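Local coordinates for prohead core protein protease (Enterobacteria phage T4, PDB 5JBL) that cleaves many prohead proteins as a serine protease of the inner core, once autocatalytic cleavage has activated it after prohead assembly, at residues P23-G31 with Q65-Y76; E101-V110 with W154-L163. The protein carries 3 engineered substitutions. All coordinates share one frame; numbering follows the deposited sequence.

Overall arrangement
Strands 24-29 and 157-168 lie side by side and antiparallel in one mixed sheet, and each interaction uses one of them, so the two contacts, with centres about 13 Å apart, meet along that pair. Both are partly buried. Interaction 1 holds the strand that carries an inferred autolysis site; interaction 2 brings together the active-site positions Ala-104 and Ala-159, both engineered. Their chemistry is nearly inverted: in 23-31 with 65-76 a buried glutamate from the strand is ringed by donors from 70-76, whereas in 101-110 with 154-163 a buried arginine from the strand meets acceptors, most of them from a loop. The second lies nearer the chain's centre, yet reaches neighbouring subunits.

Interaction 1 (P23-G31 with Q65-Y76); sequences PQLLIETWG and QAEVVNRNKRLY
Glu-28 drives its carboxylate into the segment 65-76, where four donors share its two oxygens. OE1 accepts from Asn-70 ND2 at 3.0 Å and from Asn-72 ND2 at 3.1 Å, the two amides arriving over opposite faces of the carboxylate. OE2 is treated alike: Tyr-76 OH donates to it at 2.5 Å from one face, while Arg-74 NH1 closes a salt bridge to it at 2.9 Å from the other. A bend in the glutamate chain (chi2 -67°) turns the acid group into this ring of donors. Leu-26, Ile-27 and Glu-28 match the L/I-X-E cleavage motif, so the donors grip the glutamate that precedes the inferred autolysis site, consistent with an N-terminus that blocks the catalytic centre.

Aromatic packing continues beyond the acid. Trp-30 directs the edge of its six-membered ring at the face of Tyr-76 in an offset edge-to-face pair with planes at 62°, and its own two faces are covered by Glu-28 CB and by Gln-65. Guanidinium faces are packed toward either end of 23-31: Leu-26 CD2 rests over that of Arg-74, 3.8 Å from NH1, and Gly-31 CA over that of Arg-71.

Waters bridge the segments, one joining Thr-29 O to Arg-71 N. Strand 24-29 lies antiparallel beside strand 157-168, where Trp-30 NE1 hydrogen-bonds to Ser-160 OG; Tyr-76 packs against helix 78-93 and strand 174-176.

Interaction 2 (E101-V110 with W154-L163); sequences ELNAPPRANV and WIPGVASRGL. Engineered in segment 101-110: Ala-104 (natural residue His). Engineered in segment 154-163: Ala-159 (natural residue Ser).
Arg-161 rises from strand 157-163 into the loop 101-110, bending at chi3 (-107°) to bring its guanidinium under the curve of the loop. The Pro-105 ring crosses the arginine side chain at about a right angle, with CD over the centre of one guanidinium face, 3.6 Å from CZ. Around the rim are oxygens: NH1 donates to Arg-107 O at 2.9 Å in a nearly straight bond (168°) and to Asn-109 O at 2.8 Å, while NH2 makes a salt bridge to Glu-101 OE2 at 3.2 Å. The arginine thus ties together both limbs of the loop.

The carboxylate of Glu-101 stands perpendicular to this guanidinium, and Arg-161 NH2 meets OE2 from well above the acid's plane. Arg-107 approaches end-on instead, NH1 to OE2 at 2.8 Å and NH2 to OE1, each on a syn lone pair. Side by side and pointing the same way, the two arginines hold their guanidinium planes steeply inclined to each other, and the shared glutamate probably offsets their like charges. Pro-105 CG also lies over the centre of the Arg-107 guanidinium.

Elsewhere the contact is apolar. Ala-104 CB faces Ala-159 CB at 4.1 Å; these engineered residues stand at the active-site positions of the natural His and Ser, which loop and strand therefore bring face to face. Leu-102 CD1 lies 4.0 Å from CZ3 at the edge of the Trp-154 ring.

Asp-187 of the neighbouring strand 181-189 adds a salt bridge to Arg-161 NE. Trp-154 packs on helix 142-151 and its NE1 hydrogen-bonds to Gln-97 of a neighbouring subunit, while Ile-27 of strand 24-29 lies against Ala-104.

Interaction 1 (P23-G31 with Q65-Y76)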
# COMPACT_ATOMS: atom_id res chain seq x y z
N PRO C 23 18.38 28.00 -12.58
CA PRO C 23 17.02 27.42 -12.57
C PRO C 23 16.82 26.41 -11.45
O PRO C 23 17.65 25.53 -11.21
CB PRO C 23 16.91 26.74 -13.94
CG PRO C 23 18.29 26.55 -14.41
CD PRO C 23 19.13 27.63 -13.79
N GLN C 24 15.67 26.52 -10.79
CA GLN C 24 15.34 25.70 -9.64
C GLN C 24 13.89 25.25 -9.74
O GLN C 24 13.10 25.78 -10.52
CB GLN C 24 15.60 26.49 -8.34
CG GLN C 24 14.64 27.66 -8.14
CD GLN C 24 14.85 28.39 -6.82
OE1 GLN C 24 15.64 29.33 -6.75
NE2 GLN C 24 14.15 27.97 -5.77
N LEU C 25 13.55 24.25 -8.94
CA LEU C 25 12.16 23.84 -8.82
C LEU C 25 11.40 24.90 -8.04
O LEU C 25 11.81 25.26 -6.93
CB LEU C 25 12.06 22.48 -8.11
CG LEU C 25 10.67 21.89 -7.84
CD1 LEU C 25 9.98 21.48 -9.15
CD2 LEU C 25 10.71 20.72 -6.85
N LEU C 26 10.31 25.39 -8.61
CA LEU C 26 9.44 26.40 -7.99
C LEU C 26 8.08 25.75 -7.75
O LEU C 26 7.38 25.39 -8.70
CB LEU C 26 9.32 27.63 -8.89
CG LEU C 26 10.61 28.38 -9.20
CD1 LEU C 26 10.40 29.42 -10.32
CD2 LEU C 26 11.17 29.02 -7.93
N ILE C 27 7.73 25.59 -6.47
CA ILE C 27 6.44 25.04 -6.06
C ILE C 27 5.63 26.16 -5.42
O ILE C 27 6.11 26.83 -4.51
CB ILE C 27 6.61 23.88 -5.06
CG1 ILE C 27 7.43 22.75 -5.70
CG2 ILE C 27 5.24 23.36 -4.59
CD1 ILE C 27 7.50 21.51 -4.85
N GLU C 28 4.39 26.34 -5.88
CA GLU C 28 3.55 27.41 -5.36
C GLU C 28 2.25 26.83 -4.86
O GLU C 28 1.73 25.88 -5.44
CB GLU C 28 3.25 28.46 -6.42
CG GLU C 28 4.43 28.83 -7.31
CD GLU C 28 5.54 29.56 -6.57
OE1 GLU C 28 5.32 30.05 -5.45
OE2 GLU C 28 6.66 29.63 -7.13
N THR C 29 1.72 27.39 -3.77
CA THR C 29 0.35 27.11 -3.37
C THR C 29 -0.53 28.30 -3.77
O THR C 29 -0.10 29.45 -3.70
CB THR C 29 0.26 26.85 -1.86
OG1 THR C 29 0.81 27.98 -1.16
CG2 THR C 29 1.04 25.61 -1.51
N TRP C 30 -1.74 28.00 -4.21
CA TRP C 30 -2.63 29.02 -4.76
C TRP C 30 -4.01 29.05 -4.10
O TRP C 30 -4.91 29.71 -4.63
CB TRP C 30 -2.80 28.83 -6.26
CG TRP C 30 -1.54 28.92 -7.05
CD1 TRP C 30 -0.86 27.87 -7.63
CD2 TRP C 30 -0.81 30.10 -7.40
NE1 TRP C 30 0.25 28.34 -8.31
CE2 TRP C 30 0.30 29.70 -8.17
CE3 TRP C 30 -0.96 31.46 -7.08
CZ2 TRP C 30 1.23 30.62 -8.67
CZ3 TRP C 30 -0.04 32.36 -7.57
CH2 TRP C 30 1.06 31.93 -8.36
N GLY C 31 -4.21 28.34 -3.00
CA GLY C 31 -5.48 28.42 -2.29
C GLY C 31 -6.45 27.34 -2.70
O GLY C 31 -6.10 26.35 -3.35
N GLN C 65 -2.08 32.36 -10.45
CA GLN C 65 -2.35 33.80 -10.49
C GLN C 65 -1.12 34.57 -10.91
O GLN C 65 -0.03 34.34 -10.37
CB GLN C 65 -2.80 34.31 -9.13
CG GLN C 65 -4.10 33.72 -8.67
CD GLN C 65 -4.53 34.30 -7.36
OE1 GLN C 65 -4.06 33.89 -6.30
NE2 GLN C 65 -5.41 35.30 -7.41
N ALA C 66 -1.30 35.51 -11.84
CA ALA C 66 -0.26 36.42 -12.29
C ALA C 66 -0.38 37.75 -11.57
O ALA C 66 -1.45 38.12 -11.07
CB ALA C 66 -0.36 36.65 -13.81
N GLU C 67 0.74 38.46 -11.51
CA GLU C 67 0.79 39.87 -11.10
C GLU C 67 0.33 40.07 -9.66
O GLU C 67 -0.16 41.14 -9.31
CB GLU C 67 -0.03 40.74 -12.05
CG GLU C 67 0.44 40.72 -13.49
CD GLU C 67 1.79 41.40 -13.68
OE1 GLU C 67 2.18 42.23 -12.83
OE2 GLU C 67 2.46 41.11 -14.70
N VAL C 68 0.47 39.05 -8.82
CA VAL C 68 0.22 39.20 -7.40
C VAL C 68 1.34 38.52 -6.62
O VAL C 68 1.91 37.52 -7.07
CB VAL C 68 -1.16 38.63 -6.99
CG1 VAL C 68 -2.27 39.47 -7.59
CG2 VAL C 68 -1.29 37.20 -7.41
N VAL C 69 1.68 39.09 -5.47
CA VAL C 69 2.62 38.44 -4.57
C VAL C 69 1.91 37.28 -3.88
O VAL C 69 0.94 37.49 -3.15
CB VAL C 69 3.17 39.45 -3.54
CG1 VAL C 69 4.16 38.76 -2.59
CG2 VAL C 69 3.83 40.60 -4.26
N ASN C 70 2.38 36.06 -4.14
CA ASN C 70 1.68 34.88 -3.65
C ASN C 70 2.19 34.50 -2.25
O ASN C 70 2.97 35.23 -1.64
CB ASN C 70 1.78 33.71 -4.64
CG ASN C 70 3.19 33.11 -4.75
OD1 ASN C 70 4.09 33.38 -3.96
ND2 ASN C 70 3.36 32.24 -5.75
N ARG C 71 1.75 33.35 -1.75
CA ARG C 71 2.10 32.96 -0.38
C ARG C 71 3.59 32.73 -0.21
O ARG C 71 4.12 32.95 0.89
CB ARG C 71 1.33 31.70 0.02
CG ARG C 71 -0.18 31.84 0.02
CD ARG C 71 -0.84 30.46 0.14
NE ARG C 71 -2.30 30.54 0.24
CZ ARG C 71 -3.08 29.51 0.54
NH1 ARG C 71 -2.55 28.31 0.76
NH2 ARG C 71 -4.40 29.67 0.61
N ASN C 72 4.30 32.30 -1.26
CA ASN C 72 5.75 32.14 -1.20
C ASN C 72 6.50 33.44 -1.44
O ASN C 72 7.72 33.40 -1.66
CB ASN C 72 6.22 31.11 -2.24
CG ASN C 72 6.05 29.69 -1.78
OD1 ASN C 72 6.04 29.40 -0.58
ND2 ASN C 72 5.93 28.78 -2.73
N LYS C 73 5.82 34.59 -1.42
CA LYS C 73 6.46 35.89 -1.68
C LYS C 73 7.09 35.94 -3.07
O LYS C 73 8.16 36.52 -3.28
CB LYS C 73 7.50 36.23 -0.60
CG LYS C 73 6.95 36.21 0.81
CD LYS C 73 5.90 37.29 0.98
CE LYS C 73 5.40 37.38 2.42
NZ LYS C 73 4.63 36.16 2.82
N ARG C 74 6.40 35.35 -4.05
CA ARG C 74 6.82 35.35 -5.44
C ARG C 74 5.73 35.94 -6.31
O ARG C 74 4.54 35.70 -6.08
CB ARG C 74 7.15 33.94 -5.92
CG ARG C 74 8.31 33.33 -5.21
CD ARG C 74 8.35 31.85 -5.45
NE ARG C 74 9.42 31.23 -4.69
CZ ARG C 74 9.57 29.92 -4.54
NH1 ARG C 74 8.69 29.09 -5.10
NH2 ARG C 74 10.59 29.44 -3.84
N LEU C 75 6.14 36.69 -7.33
CA LEU C 75 5.21 37.28 -8.28
C LEU C 75 5.53 36.74 -9.66
O LEU C 75 6.69 36.78 -10.09
CB LEU C 75 5.31 38.81 -8.26
CG LEU C 75 4.35 39.62 -9.15
CD1 LEU C 75 4.04 40.95 -8.49
CD2 LEU C 75 4.93 39.87 -10.55
N TYR C 76 4.49 36.25 -10.37
CA TYR C 76 4.65 35.78 -11.73
C TYR C 76 4.18 36.87 -12.69
O TYR C 76 2.98 37.14 -12.75
CB TYR C 76 3.85 34.49 -11.96
CG TYR C 76 4.46 33.28 -11.31
CD1 TYR C 76 4.45 33.12 -9.92
CD2 TYR C 76 5.04 32.28 -12.07
CE1 TYR C 76 5.02 32.01 -9.32
CE2 TYR C 76 5.61 31.18 -11.49
CZ TYR C 76 5.59 31.04 -10.13
OH TYR C 76 6.17 29.93 -9.58
O HOH W 1 5.19 26.96 -9.89
O HOH W 2 9.44 26.47 -4.24
O HOH W 3 2.89 30.25 -3.18
O HOH W 4 -0.73 32.08 -3.20
O HOH W 5 3.44 28.00 -0.72

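Interaction 2 (E101-V110 with W154-L163)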
# COMPACT_ATOMS: atom_id res chain seq x y z
N GLU C 101 -0.80 15.22 -8.62
CA GLU C 101 -0.68 14.29 -7.51
C GLU C 101 -1.40 14.83 -6.28
O GLU C 101 -1.90 15.95 -6.27
CB GLU C 101 0.79 14.01 -7.19
CG GLU C 101 1.57 13.49 -8.40
CD GLU C 101 3.04 13.15 -8.11
OE1 GLU C 101 3.38 12.80 -6.95
OE2 GLU C 101 3.88 13.24 -9.04
N LEU C 102 -1.45 14.01 -5.24
CA LEU C 102 -1.92 14.43 -3.93
C LEU C 102 -0.68 14.63 -3.08
O LEU C 102 0.10 13.69 -2.90
CB LEU C 102 -2.85 13.37 -3.33
CG LEU C 102 -3.39 13.57 -1.90
CD1 LEU C 102 -4.12 14.90 -1.81
CD2 LEU C 102 -4.35 12.44 -1.56
N ASN C 103 -0.48 15.87 -2.60
CA ASN C 103 0.78 16.41 -2.06
C ASN C 103 1.71 16.81 -3.20
O ASN C 103 1.82 16.08 -4.19
CB ASN C 103 1.52 15.41 -1.15
CG ASN C 103 0.75 15.11 0.11
OD1 ASN C 103 0.09 15.99 0.66
ND2 ASN C 103 0.82 13.86 0.56
N ALA C 104 2.39 17.96 -3.06
CA ALA C 104 3.32 18.40 -4.09
C ALA C 104 4.71 17.89 -3.72
O ALA C 104 5.31 18.40 -2.76
CB ALA C 104 3.31 19.91 -4.22
N PRO C 105 5.25 16.91 -4.43
CA PRO C 105 6.55 16.35 -4.07
C PRO C 105 7.68 17.22 -4.61
O PRO C 105 7.48 18.04 -5.51
CB PRO C 105 6.53 14.98 -4.75
CG PRO C 105 5.72 15.22 -5.99
CD PRO C 105 4.65 16.23 -5.59
N PRO C 106 8.90 17.06 -4.07
CA PRO C 106 10.02 17.90 -4.54
C PRO C 106 10.63 17.40 -5.85
O PRO C 106 11.81 17.05 -5.93
CB PRO C 106 11.00 17.82 -3.36
CG PRO C 106 10.80 16.42 -2.85
CD PRO C 106 9.32 16.13 -3.01
N ARG C 107 9.81 17.29 -6.88
CA ARG C 107 10.31 16.91 -8.19
C ARG C 107 9.46 17.63 -9.22
O ARG C 107 8.35 18.08 -8.93
CB ARG C 107 10.35 15.39 -8.39
CG ARG C 107 9.17 14.66 -7.86
CD ARG C 107 9.33 13.13 -7.98
NE ARG C 107 8.28 12.49 -7.18
CZ ARG C 107 7.00 12.46 -7.53
NH1 ARG C 107 6.61 13.03 -8.67
NH2 ARG C 107 6.10 11.89 -6.72
N ALA C 108 10.01 17.79 -10.42
CA ALA C 108 9.34 18.55 -11.47
C ALA C 108 8.30 17.75 -12.25
O ALA C 108 7.38 18.34 -12.82
CB ALA C 108 10.37 19.12 -12.44
N ASN C 109 8.44 16.43 -12.29
CA ASN C 109 7.63 15.53 -13.10
C ASN C 109 6.53 14.88 -12.25
O ASN C 109 6.71 14.64 -11.05
CB ASN C 109 8.52 14.43 -13.69
CG ASN C 109 9.26 13.63 -12.60
OD1 ASN C 109 10.11 14.17 -11.88
ND2 ASN C 109 8.92 12.35 -12.46
N VAL C 110 5.39 14.60 -12.87
CA VAL C 110 4.36 13.82 -12.18
C VAL C 110 4.70 12.34 -12.29
O VAL C 110 5.19 11.86 -13.32
CB VAL C 110 2.95 14.13 -12.75
CG1 VAL C 110 2.89 13.87 -14.23
CG2 VAL C 110 1.90 13.25 -12.08
N TRP C 154 -13.67 17.52 2.64
CA TRP C 154 -12.44 18.29 2.45
C TRP C 154 -12.55 19.21 1.24
O TRP C 154 -13.00 18.82 0.16
CB TRP C 154 -11.25 17.34 2.25
CG TRP C 154 -9.90 18.03 2.22
CD1 TRP C 154 -9.52 19.09 2.99
CD2 TRP C 154 -8.77 17.71 1.39
NE1 TRP C 154 -8.22 19.44 2.71
CE2 TRP C 154 -7.73 18.61 1.73
CE3 TRP C 154 -8.53 16.75 0.40
CZ2 TRP C 154 -6.49 18.59 1.11
CZ3 TRP C 154 -7.29 16.71 -0.21
CH2 TRP C 154 -6.28 17.63 0.14
N ILE C 155 -12.12 20.46 1.43
CA ILE C 155 -11.91 21.36 0.30
C ILE C 155 -10.40 21.50 0.09
O ILE C 155 -9.72 22.17 0.88
CB ILE C 155 -12.58 22.72 0.50
CG1 ILE C 155 -14.10 22.53 0.61
CG2 ILE C 155 -12.21 23.67 -0.65
CD1 ILE C 155 -14.85 23.81 0.91
N PRO C 156 -9.85 20.90 -0.94
CA PRO C 156 -8.40 20.93 -1.12
C PRO C 156 -7.89 22.28 -1.58
O PRO C 156 -8.59 23.05 -2.24
CB PRO C 156 -8.16 19.86 -2.20
CG PRO C 156 -9.47 19.77 -2.94
CD PRO C 156 -10.53 20.05 -1.93
N GLY C 157 -6.62 22.54 -1.24
CA GLY C 157 -5.86 23.57 -1.91
C GLY C 157 -5.20 22.99 -3.15
O GLY C 157 -5.20 21.77 -3.37
N VAL C 158 -4.67 23.88 -3.99
CA VAL C 158 -3.94 23.41 -5.16
C VAL C 158 -2.54 24.01 -5.12
O VAL C 158 -2.30 25.08 -4.55
CB VAL C 158 -4.64 23.73 -6.50
CG1 VAL C 158 -5.93 22.95 -6.61
CG2 VAL C 158 -4.86 25.25 -6.68
N ALA C 159 -1.61 23.29 -5.73
CA ALA C 159 -0.24 23.75 -5.88
C ALA C 159 0.20 23.50 -7.30
O ALA C 159 -0.23 22.52 -7.93
CB ALA C 159 0.73 23.00 -4.92
N SER C 160 1.08 24.37 -7.81
CA SER C 160 1.69 24.17 -9.11
C SER C 160 3.17 23.88 -8.91
O SER C 160 3.75 24.22 -7.88
CB SER C 160 1.49 25.38 -10.03
OG SER C 160 2.06 26.57 -9.47
N ARG C 161 3.77 23.23 -9.91
CA ARG C 161 5.20 22.96 -9.97
C ARG C 161 5.79 23.51 -11.26
O ARG C 161 5.18 23.42 -12.33
CB ARG C 161 5.50 21.46 -9.87
CG ARG C 161 5.10 20.81 -8.55
CD ARG C 161 5.59 19.37 -8.51
NE ARG C 161 4.49 18.43 -8.67
CZ ARG C 161 4.64 17.16 -9.03
NH1 ARG C 161 5.84 16.67 -9.30
NH2 ARG C 161 3.57 16.38 -9.13
N GLY C 162 7.00 24.05 -11.19
CA GLY C 162 7.62 24.53 -12.41
C GLY C 162 9.10 24.70 -12.21
O GLY C 162 9.63 24.46 -11.12
N LEU C 163 9.78 25.13 -13.28
CA LEU C 163 11.22 25.33 -13.28
C LEU C 163 11.51 26.76 -13.69
O LEU C 163 11.04 27.22 -14.74
CB LEU C 163 11.92 24.36 -14.23
CG LEU C 163 11.76 22.87 -13.90
CD1 LEU C 163 12.22 22.02 -15.07
CD2 LEU C 163 12.53 22.53 -12.63